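Local coordinates for antigen MTB48, Mycobacterial protein (Mycobacterium smegmatis, PDB 4WJ1) that is exported by the ESX-1 type VII secretion system and is probably involved in DNA conjugation, at least in the recipient strain, at residues Asn236-Glu239 and Phe240-Glu244; Asp138-Ala141 and Ala142-Ile146; Trp255-Leu258 and Gln259-Glu263; Ile145-Ser148 and Gly149-Ala153. All blocks are in the same frame, centred on the assembly; numbering follows the deposited sequence.

Contact 1. Residues Asn236-Glu239 and Phe240-Glu244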
loop_
_atom_site.group_PDB
_atom_site.type_symbol
_atom_site.label_atom_id
_atom_site.label_comp_id
_atom_site.label_asym_id
_atom_site.label_seq_id
_atom_site.Cartn_x
_atom_site.Cartn_y
_atom_site.Cartn_z
ATOM N N ASN A 236 14.527 -33.440 18.515
ATOM C CA ASN A 236 14.062 -34.788 18.201
ATOM C C ASN A 236 15.145 -35.560 17.457
ATOM O O ASN A 236 15.295 -36.765 17.653
ATOM C CB ASN A 236 12.779 -34.774 17.373
ATOM C CG ASN A 236 11.552 -34.421 18.192
ATOM O OD1 ASN A 236 10.528 -34.009 17.648
ATOM N ND2 ASN A 236 11.649 -34.580 19.500
ATOM N N VAL A 237 15.911 -34.865 16.617
ATOM C CA VAL A 237 17.030 -35.502 15.931
ATOM C C VAL A 237 18.062 -36.023 16.937
ATOM O O VAL A 237 18.517 -37.173 16.857
ATOM C CB VAL A 237 17.724 -34.540 14.960
ATOM C CG1 VAL A 237 18.839 -35.259 14.212
ATOM C CG2 VAL A 237 16.715 -33.948 13.996
ATOM N N ARG A 238 18.425 -35.172 17.892
ATOM C CA ARG A 238 19.365 -35.572 18.923
ATOM C C ARG A 238 18.789 -36.730 19.719
ATOM O O ARG A 238 19.454 -37.738 19.937
ATOM C CB ARG A 238 19.696 -34.404 19.855
ATOM C CG ARG A 238 20.384 -34.847 21.142
ATOM C CD ARG A 238 20.979 -33.688 21.923
ATOM N NE ARG A 238 21.854 -34.188 22.982
ATOM C CZ ARG A 238 21.470 -34.410 24.237
ATOM N NH1 ARG A 238 20.219 -34.151 24.606
ATOM N NH2 ARG A 238 22.341 -34.884 25.127
ATOM N N GLU A 239 17.539 -36.579 20.140
ATOM C CA GLU A 239 16.888 -37.573 20.972
ATOM C C GLU A 239 16.800 -38.917 20.263
ATOM O O GLU A 239 16.870 -39.965 20.905
ATOM C CB GLU A 239 15.498 -37.090 21.380
ATOM C CG GLU A 239 15.498 -35.914 22.324
ATOM C CD GLU A 239 14.109 -35.365 22.570
ATOM O OE1 GLU A 239 13.205 -35.626 21.742
ATOM O OE2 GLU A 239 13.925 -34.670 23.596
ATOM N N PHE A 240 16.668 -38.893 18.941
ATOM C CA PHE A 240 16.582 -40.134 18.187
ATOM C C PHE A 240 17.880 -40.910 18.296
ATOM O O PHE A 240 17.870 -42.134 18.380
ATOM C CB PHE A 240 16.248 -39.866 16.723
ATOM C CG PHE A 240 16.009 -41.112 15.927
ATOM C CD1 PHE A 240 14.811 -41.792 16.034
ATOM C CD2 PHE A 240 16.986 -41.611 15.081
ATOM C CE1 PHE A 240 14.588 -42.949 15.305
ATOM C CE2 PHE A 240 16.770 -42.763 14.350
ATOM C CZ PHE A 240 15.569 -43.433 14.461
ATOM N N GLU A 241 18.995 -40.189 18.315
ATOM C CA GLU A 241 20.313 -40.807 18.405
ATOM C C GLU A 241 20.641 -41.258 19.824
ATOM O O GLU A 241 21.098 -42.380 20.046
ATOM C CB GLU A 241 21.386 -39.835 17.908
ATOM C CG GLU A 241 22.715 -40.506 17.596
ATOM C CD GLU A 241 22.996 -40.569 16.104
ATOM O OE1 GLU A 241 22.056 -40.341 15.304
ATOM O OE2 GLU A 241 24.157 -40.862 15.735
ATOM N N GLU A 242 20.393 -40.378 20.785
ATOM C CA GLU A 242 20.772 -40.630 22.169
ATOM C C GLU A 242 19.837 -41.614 22.882
ATOM O O GLU A 242 20.148 -42.106 23.968
ATOM C CB GLU A 242 20.826 -39.309 22.941
ATOM C CG GLU A 242 22.039 -39.188 23.868
ATOM C CD GLU A 242 23.327 -38.879 23.110
ATOM O OE1 GLU A 242 23.271 -38.125 22.106
ATOM O OE2 GLU A 242 24.390 -39.414 23.508
ATOM N N THR A 243 18.696 -41.911 22.274
ATOM C CA THR A 243 17.746 -42.826 22.893
ATOM C C THR A 243 18.239 -44.263 22.803
ATOM O O THR A 243 18.666 -44.720 21.740
ATOM C CB THR A 243 16.360 -42.719 22.244
ATOM O OG1 THR A 243 15.826 -41.422 22.506
ATOM C CG2 THR A 243 15.411 -43.747 22.818
ATOM N N GLU A 244 18.186 -44.975 23.924
ATOM C CA GLU A 244 18.564 -46.375 23.923
ATOM C C GLU A 244 17.365 -47.204 23.508
ATOM O O GLU A 244 16.440 -47.415 24.289
ATOM C CB GLU A 244 19.088 -46.805 25.295
ATOM C CG GLU A 244 20.406 -46.143 25.665
ATOM C CD GLU A 244 20.871 -46.503 27.060
ATOM O OE1 GLU A 244 20.089 -47.140 27.804
ATOM O OE2 GLU A 244 22.015 -46.140 27.412
#
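Two backbone N-H groups converge on the carbonyl oxygen of Arg238. The main one is Glu242 N, 2.9 Å from Arg238 O; the bond is nearly straight (167°) and its donor lies almost on the line of the C=O bond. Glu241 N also reaches Arg238 O, but at 126° this second bond is weak. Two residues earlier, Phe240 N lies 2.8 Å from Asn236 O, tilted from the carbonyl plane, and it makes a further weak bond to Val237 O. Glu239 O lies 3.0 Å from Thr243 N in a bent, weak bond. The Thr243 hydroxyl folds back to the same carbonyl, because OG1 stands beside its own backbone N (chi1 -65°), but the modelled separation is too short to be trusted in detail.

Among the side chains, Asn236 ND2 donates to Glu239 OE1 at 2.9 Å. Glu239 OE1 lies in the amide plane of Asn236 and is met on its syn side, though from well out of the carboxylate plane. Asn236 OD1 is taken by the backbone N of Thr233, so both ends of this amide are held. Further round, Arg238 stretches alongside Glu242, whose chain bends at chi2. Arg238 NE and Glu242 OE1 are still 4.3 Å apart, with the oxygen well out of the guanidinium plane, which probably gives a diffuse attraction of charges. The buried Phe240 ring turns the other way, toward Ala254 and Leu258 of helix 248-272. Mixed i+3 and i+4 bonding, with the chain leaving helical geometry at Thr243, is the mark of the last turn of an alpha-helix, here helix 234-242 in the PPE domain.

Contact 2. Residues Asp138-Ala141 and Ala142-Ile146; sequences DWEA and AARII
Asp138 starts the helix with both backbone and side chain. Its carbonyl O accepts Ala142 N at 2.9 Å, in the carbonyl plane, while its carboxylate folds over the first turn as an N-cap. Asp138 OD1 takes Ala141 N at 3.0 Å through its anti lone pair, in a nearly straight bond of 168°. Glu140 N gives the same oxygen a weaker, bent bond. Beyond the cap come regular i+4 bonds, from Ala143 N to Trp139 O, from Arg144 N to Glu140 O and from Ile145 N to Ala141 O.

The side chains of Glu140 and Arg144 meet on the outer surface. Arg144 CG is anti to the backbone N (chi1 -168°), and bends at chi2 and chi3 turn the chain back along the helix, bringing NH2 to 4.1 Å from Glu140 CB. Glu140 OE1 remains 4.3 Å from Arg144 NH2, too far for a salt bridge, so any attraction is probably loose. Glu140 CG sits 3.4 Å above the centre of the Trp139 indole.

That indole is wedged between helices 234-242 and 248-272, edge-to-face with Trp255 and against Val237, while Ile146 packs on Leu227 and Val228 of helix 187-230.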
loop_
_atom_site.group_PDB
_atom_site.type_symbol
_atom_site.label_atom_id
_atom_site.label_comp_id
_atom_site.label_asym_id
_atom_site.label_seq_id
_atom_site.Cartn_x
_atom_site.Cartn_y
_atom_site.Cartn_z
ATOM N N ASP A 138 13.420 -35.442 3.885
ATOM C CA ASP A 138 13.750 -36.238 5.062
ATOM C C ASP A 138 13.473 -35.434 6.338
ATOM O O ASP A 138 13.729 -34.231 6.376
ATOM C CB ASP A 138 15.211 -36.664 5.008
ATOM C CG ASP A 138 15.672 -37.328 6.289
ATOM O OD1 ASP A 138 16.004 -36.602 7.255
ATOM O OD2 ASP A 138 15.723 -38.576 6.321
ATOM N N TRP A 139 12.967 -36.083 7.384
ATOM C CA TRP A 139 12.496 -35.340 8.554
ATOM C C TRP A 139 13.620 -34.680 9.352
ATOM O O TRP A 139 13.433 -33.588 9.893
ATOM C CB TRP A 139 11.667 -36.237 9.477
ATOM C CG TRP A 139 12.411 -37.283 10.252
ATOM C CD1 TRP A 139 12.624 -38.576 9.883
ATOM C CD2 TRP A 139 12.978 -37.140 11.561
ATOM N NE1 TRP A 139 13.314 -39.245 10.869
ATOM C CE2 TRP A 139 13.541 -38.385 11.909
ATOM C CE3 TRP A 139 13.083 -36.077 12.460
ATOM C CZ2 TRP A 139 14.198 -38.591 13.119
ATOM C CZ3 TRP A 139 13.737 -36.290 13.673
ATOM C CH2 TRP A 139 14.286 -37.531 13.986
ATOM N N GLU A 140 14.780 -35.321 9.432
ATOM C CA GLU A 140 15.883 -34.701 10.154
ATOM C C GLU A 140 16.383 -33.516 9.335
ATOM O O GLU A 140 16.644 -32.440 9.876
ATOM C CB GLU A 140 17.014 -35.686 10.429
ATOM C CG GLU A 140 16.546 -37.088 10.794
ATOM C CD GLU A 140 17.700 -38.036 11.130
ATOM O OE1 GLU A 140 18.870 -37.577 11.146
ATOM O OE2 GLU A 140 17.437 -39.241 11.373
ATOM N N ALA A 141 16.485 -33.711 8.022
ATOM C CA ALA A 141 16.896 -32.641 7.124
ATOM C C ALA A 141 15.963 -31.449 7.244
ATOM O O ALA A 141 16.412 -30.306 7.231
ATOM C CB ALA A 141 16.934 -33.133 5.694
ATOM N N ALA A 142 14.665 -31.716 7.357
ATOM C CA ALA A 142 13.688 -30.638 7.419
ATOM C C ALA A 142 13.707 -29.960 8.789
ATOM O O ALA A 142 13.599 -28.737 8.887
ATOM C CB ALA A 142 12.304 -31.161 7.090
ATOM N N ALA A 143 13.847 -30.760 9.841
ATOM C CA ALA A 143 13.936 -30.229 11.197
ATOM C C ALA A 143 15.114 -29.264 11.295
ATOM O O ALA A 143 15.008 -28.192 11.893
ATOM C CB ALA A 143 14.073 -31.363 12.208
ATOM N N ARG A 144 16.224 -29.648 10.672
ATOM C CA ARG A 144 17.441 -28.850 10.653
ATOM C C ARG A 144 17.189 -27.503 10.000
ATOM O O ARG A 144 17.564 -26.457 10.528
ATOM C CB ARG A 144 18.546 -29.605 9.907
ATOM C CG ARG A 144 19.954 -29.036 10.039
ATOM C CD ARG A 144 20.853 -30.018 10.795
ATOM N NE ARG A 144 20.571 -31.396 10.395
ATOM C CZ ARG A 144 20.881 -32.469 11.118
ATOM N NH1 ARG A 144 21.486 -32.332 12.293
ATOM N NH2 ARG A 144 20.579 -33.681 10.666
ATOM N N ILE A 145 16.551 -27.540 8.835
ATOM C CA ILE A 145 16.258 -26.333 8.080
ATOM C C ILE A 145 15.328 -25.433 8.879
ATOM O O ILE A 145 15.556 -24.228 8.991
ATOM C CB ILE A 145 15.624 -26.674 6.723
ATOM C CG1 ILE A 145 16.664 -27.277 5.793
ATOM C CG2 ILE A 145 14.988 -25.444 6.074
ATOM C CD1 ILE A 145 16.052 -27.893 4.586
ATOM N N ILE A 146 14.280 -26.029 9.444
ATOM C CA ILE A 146 13.317 -25.281 10.242
ATOM C C ILE A 146 13.997 -24.623 11.448
ATOM O O ILE A 146 13.785 -23.441 11.731
ATOM C CB ILE A 146 12.163 -26.197 10.720
ATOM C CG1 ILE A 146 11.285 -26.584 9.535
ATOM C CG2 ILE A 146 11.304 -25.502 11.758
ATOM C CD1 ILE A 146 10.368 -27.738 9.818
#

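Contact 3. Residues Trp255-Leu258 and Gln259-Glu263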
loop_
_atom_site.group_PDB
_atom_site.type_symbol
_atom_site.label_atom_id
_atom_site.label_comp_id
_atom_site.label_asym_id
_atom_site.label_seq_id
_atom_site.Cartn_x
_atom_site.Cartn_y
_atom_site.Cartn_z
ATOM N N TRP A 255 11.563 -44.040 13.495
ATOM C CA TRP A 255 12.017 -43.230 12.374
ATOM C C TRP A 255 10.847 -42.974 11.445
ATOM O O TRP A 255 10.618 -41.849 11.022
ATOM C CB TRP A 255 13.168 -43.898 11.610
ATOM C CG TRP A 255 13.778 -42.985 10.579
ATOM C CD1 TRP A 255 14.895 -42.202 10.726
ATOM C CD2 TRP A 255 13.289 -42.740 9.254
ATOM N NE1 TRP A 255 15.129 -41.487 9.567
ATOM C CE2 TRP A 255 14.160 -41.803 8.652
ATOM C CE3 TRP A 255 12.198 -43.222 8.515
ATOM C CZ2 TRP A 255 13.967 -41.334 7.343
ATOM C CZ3 TRP A 255 12.009 -42.759 7.210
ATOM C CH2 TRP A 255 12.890 -41.822 6.642
ATOM N N ALA A 256 10.098 -44.028 11.155
ATOM C CA ALA A 256 8.945 -43.935 10.276
ATOM C C ALA A 256 7.900 -42.967 10.815
ATOM O O ALA A 256 7.380 -42.126 10.070
ATOM C CB ALA A 256 8.338 -45.300 10.078
HETATM N N MSE A 257 7.596 -43.082 12.103
HETATM C CA MSE A 257 6.619 -42.201 12.736
HETATM C C MSE A 257 7.020 -40.741 12.626
HETATM O O MSE A 257 6.199 -39.888 12.290
HETATM C CB MSE A 257 6.431 -42.562 14.202
HETATM C CG MSE A 257 5.486 -43.701 14.420
HETATM SE SE MSE A 257 5.331 -44.032 16.316
HETATM C CE MSE A 257 4.540 -42.322 16.800
ATOM N N LEU A 258 8.286 -40.464 12.902
ATOM C CA LEU A 258 8.800 -39.106 12.822
ATOM C C LEU A 258 8.793 -38.623 11.380
ATOM O O LEU A 258 8.508 -37.457 11.109
ATOM C CB LEU A 258 10.204 -39.029 13.423
ATOM C CG LEU A 258 10.230 -39.315 14.930
ATOM C CD1 LEU A 258 11.572 -39.838 15.364
ATOM C CD2 LEU A 258 9.879 -38.055 15.701
ATOM N N GLN A 259 9.093 -39.523 10.452
ATOM C CA GLN A 259 9.045 -39.169 9.042
ATOM C C GLN A 259 7.620 -38.793 8.631
ATOM O O GLN A 259 7.414 -37.812 7.906
ATOM C CB GLN A 259 9.571 -40.319 8.177
ATOM C CG GLN A 259 9.559 -40.024 6.687
ATOM C CD GLN A 259 10.447 -38.856 6.318
ATOM O OE1 GLN A 259 11.379 -38.517 7.043
ATOM N NE2 GLN A 259 10.152 -38.223 5.187
ATOM N N GLU A 260 6.634 -39.552 9.106
ATOM C CA GLU A 260 5.252 -39.229 8.763
ATOM C C GLU A 260 4.816 -37.933 9.472
ATOM O O GLU A 260 4.071 -37.138 8.900
ATOM C CB GLU A 260 4.286 -40.383 9.083
ATOM C CG GLU A 260 2.883 -40.127 8.502
ATOM C CD GLU A 260 1.883 -41.291 8.601
ATOM O OE1 GLU A 260 2.218 -42.368 9.133
ATOM O OE2 GLU A 260 0.746 -41.121 8.096
ATOM N N GLN A 261 5.305 -37.690 10.687
ATOM C CA GLN A 261 5.071 -36.402 11.339
ATOM C C GLN A 261 5.556 -35.245 10.482
ATOM O O GLN A 261 4.861 -34.236 10.330
ATOM C CB GLN A 261 5.767 -36.333 12.687
ATOM C CG GLN A 261 4.940 -36.846 13.824
ATOM C CD GLN A 261 5.766 -37.021 15.087
ATOM O OE1 GLN A 261 6.587 -36.160 15.417
ATOM N NE2 GLN A 261 5.555 -38.137 15.800
ATOM N N SER A 262 6.760 -35.387 9.941
ATOM C CA SER A 262 7.345 -34.330 9.145
ATOM C C SER A 262 6.537 -34.100 7.878
ATOM O O SER A 262 6.183 -32.967 7.554
ATOM C CB SER A 262 8.772 -34.667 8.783
ATOM O OG SER A 262 9.302 -33.687 7.915
ATOM N N GLU A 263 6.248 -35.180 7.165
ATOM C CA GLU A 263 5.512 -35.075 5.925
ATOM C C GLU A 263 4.169 -34.407 6.152
ATOM O O GLU A 263 3.788 -33.489 5.415
ATOM C CB GLU A 263 5.331 -36.453 5.307
ATOM C CG GLU A 263 6.606 -36.984 4.719
ATOM C CD GLU A 263 6.469 -38.415 4.279
ATOM O OE1 GLU A 263 5.364 -38.981 4.462
ATOM O OE2 GLU A 263 7.463 -38.968 3.760
#
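The backbone from Trp255 to Glu263 is regular alpha-helix, with four successive i+4 bonds of 2.8 to 3.0 Å in which Gln259 N, Glu260 N, Gln261 N and Ser262 N donate to Trp255 O, Ala256 O, Met257 O and Leu258 O. Trp255 and Gln259, one turn apart, carry the side-chain contact. They run side by side in the same direction, and the amide lies almost parallel to the indole, 12° between their planes. Gln259 CB makes a CH-pi contact over the face of the six-membered ring, 4.0 Å from the centroid of Trp255. Gln259 CG follows at 3.7 Å from Trp255 CZ3, and OE1 ends 3.7 Å from Trp255 CH2. Chi1 of Gln259 (180°) carries CG along the ring, and the bend at chi2 (62°) then lays the amide along the indole.

The contact lies on helix 248-272 of the PPE domain, and the same amide also serves as a link to helix 139-147: OE1 accepts from Trp139 N, at the first turn of that helix, and NE2 donates to Met137 O. Gln259 NE2 has a second acceptor in Glu263 OE2 at 3.1 Å, nearly straight and from above the carboxylate plane. Bonds at both amide atoms fix the rotation of the group against the indole. Trp255 itself also rests on Asp138.

Elsewhere round the helix, Leu258 and Gln261 also lie side by side, with Leu258 CD2 3.8 Å from Gln261 OE1. The exposed selenomethionine at Met257 runs near the Gln261 amide without a close contact. Ser262 OG bonds to His231 NE2.

Contact 4. Residues Ile145-Ser148 and Gly149-Ala153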
loop_
_atom_site.group_PDB
_atom_site.type_symbol
_atom_site.label_atom_id
_atom_site.label_comp_id
_atom_site.label_asym_id
_atom_site.label_seq_id
_atom_site.Cartn_x
_atom_site.Cartn_y
_atom_site.Cartn_z
ATOM N N ILE A 145 16.551 -27.540 8.835
ATOM C CA ILE A 145 16.258 -26.333 8.080
ATOM C C ILE A 145 15.328 -25.433 8.879
ATOM O O ILE A 145 15.556 -24.228 8.991
ATOM C CB ILE A 145 15.624 -26.674 6.723
ATOM C CG1 ILE A 145 16.664 -27.277 5.793
ATOM C CG2 ILE A 145 14.988 -25.444 6.074
ATOM C CD1 ILE A 145 16.052 -27.893 4.586
ATOM N N ILE A 146 14.280 -26.029 9.444
ATOM C CA ILE A 146 13.317 -25.281 10.242
ATOM C C ILE A 146 13.997 -24.623 11.448
ATOM O O ILE A 146 13.785 -23.441 11.731
ATOM C CB ILE A 146 12.163 -26.197 10.720
ATOM C CG1 ILE A 146 11.285 -26.584 9.535
ATOM C CG2 ILE A 146 11.304 -25.502 11.758
ATOM C CD1 ILE A 146 10.368 -27.738 9.818
ATOM N N HIS A 147 14.839 -25.371 12.152
ATOM C CA HIS A 147 15.313 -24.861 13.427
ATOM C C HIS A 147 16.622 -24.088 13.340
ATOM O O HIS A 147 17.008 -23.428 14.299
ATOM C CB HIS A 147 15.400 -26.000 14.430
ATOM C CG HIS A 147 14.052 -26.453 14.902
ATOM N ND1 HIS A 147 13.452 -25.947 16.028
ATOM C CD2 HIS A 147 13.167 -27.327 14.354
ATOM C CE1 HIS A 147 12.250 -26.497 16.172
ATOM N NE2 HIS A 147 12.061 -27.333 15.169
ATOM N N SER A 148 17.261 -24.096 12.177
ATOM C CA SER A 148 18.443 -23.268 12.001
ATOM C C SER A 148 18.035 -21.840 11.636
ATOM O O SER A 148 18.858 -20.927 11.591
ATOM C CB SER A 148 19.369 -23.862 10.940
ATOM O OG SER A 148 18.935 -23.498 9.650
ATOM N N GLY A 149 16.752 -21.643 11.374
ATOM C CA GLY A 149 16.256 -20.309 11.112
ATOM C C GLY A 149 15.634 -19.732 12.366
ATOM O O GLY A 149 15.989 -20.113 13.491
ATOM N N ASP A 150 14.694 -18.817 12.172
ATOM C CA ASP A 150 13.966 -18.223 13.279
ATOM C C ASP A 150 12.604 -18.889 13.429
ATOM O O ASP A 150 11.633 -18.511 12.775
ATOM C CB ASP A 150 13.807 -16.712 13.072
ATOM C CG ASP A 150 12.942 -16.064 14.139
ATOM O OD1 ASP A 150 12.804 -16.654 15.242
ATOM O OD2 ASP A 150 12.397 -14.967 13.869
ATOM N N THR A 151 12.536 -19.855 14.327
ATOM C CA THR A 151 11.353 -20.677 14.511
ATOM C C THR A 151 10.174 -19.860 15.015
ATOM O O THR A 151 9.048 -20.370 15.104
ATOM C CB THR A 151 11.650 -21.852 15.499
ATOM O OG1 THR A 151 11.924 -21.335 16.807
ATOM C CG2 THR A 151 12.853 -22.627 15.028
ATOM N N GLN A 152 10.421 -18.591 15.331
ATOM C CA GLN A 152 9.341 -17.723 15.783
ATOM C C GLN A 152 8.856 -16.751 14.706
ATOM O O GLN A 152 7.872 -16.028 14.916
ATOM C CB GLN A 152 9.782 -16.929 16.995
ATOM C CG GLN A 152 9.718 -17.695 18.289
ATOM C CD GLN A 152 10.216 -16.849 19.440
ATOM O OE1 GLN A 152 11.420 -16.796 19.718
ATOM N NE2 GLN A 152 9.299 -16.154 20.090
ATOM N N ALA A 153 9.568 -16.722 13.579
ATOM C CA ALA A 153 9.241 -15.838 12.454
ATOM C C ALA A 153 8.986 -14.422 12.920
ATOM O O ALA A 153 8.024 -13.787 12.496
ATOM C CB ALA A 153 8.038 -16.360 11.697
#
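The loop joining helix 139-147 to helix 154-178 contains a type I beta turn, Asp150 to Ala153, whose second residue, Thr151, meets His147 at the end of the first helix. The methyl of Thr151 makes the contact. Thr151 CG2 lies 3.5 Å from His147 ND1, reaching the imidazole obliquely, and it is equally close to the carbonyl oxygen of Ile146. With CG2 anti to the carbonyl carbon of its own residue (chi1 66° for OG1), Thr151 turns its methyl toward the helix. His147 CG stands beside its backbone N, and the imidazole lies near that methyl, with ND1 its nearest atom. These are van der Waals contacts.

The backbone link between the two segments is slender. Gly149 N lies 3.5 Å from Ile146 O in a weak bond of 151°, an i+3 bond, after which Gly149 takes an extended conformation. The side chain of Ile146 leads away into the protein, where it packs on Leu39 and His231. Thr151 touches Val228 of helix 187-230, so the turn rests on that long helix as well as on His147.

Within the turn, Ala153 N closes on Asp150 O at 2.8 Å. Asp150 also forms an Asx turn, its OD1 accepting Gln152 N from well above the carboxylate plane. Both carboxylate oxygens are thus engaged at the approach to helix 154-178, for which Ala153 is the N-cap residue: OD1 is 3.1 Å from Gln152 N, and OD2 takes the amide of Leu154.

Overall arrangement
All four contacts lie in the PPE domain, near one end of the elongated helical chain. Contacts 2 and 4 are consecutive on helix 139-147, sharing Ile145 and Ile146, with centres about 10 Å apart. Contact 2 touches both other helices. Its Trp139 N lies 2.9 Å from Gln259 OE1 of contact 3, whose centre is about 11 Å away, and its indole meets Val237 of contact 1 through CZ3 of Trp139 and CG2 of Val237, 3.8 Å apart. Contacts 1 and 3, on successive helices, meet through Phe240 CD1 and Leu258 CD1, also 3.8 Å apart. Contact 4 touches neither, its nearest atoms lying about 7 Å from contact 1 and about 6 Å from contact 3.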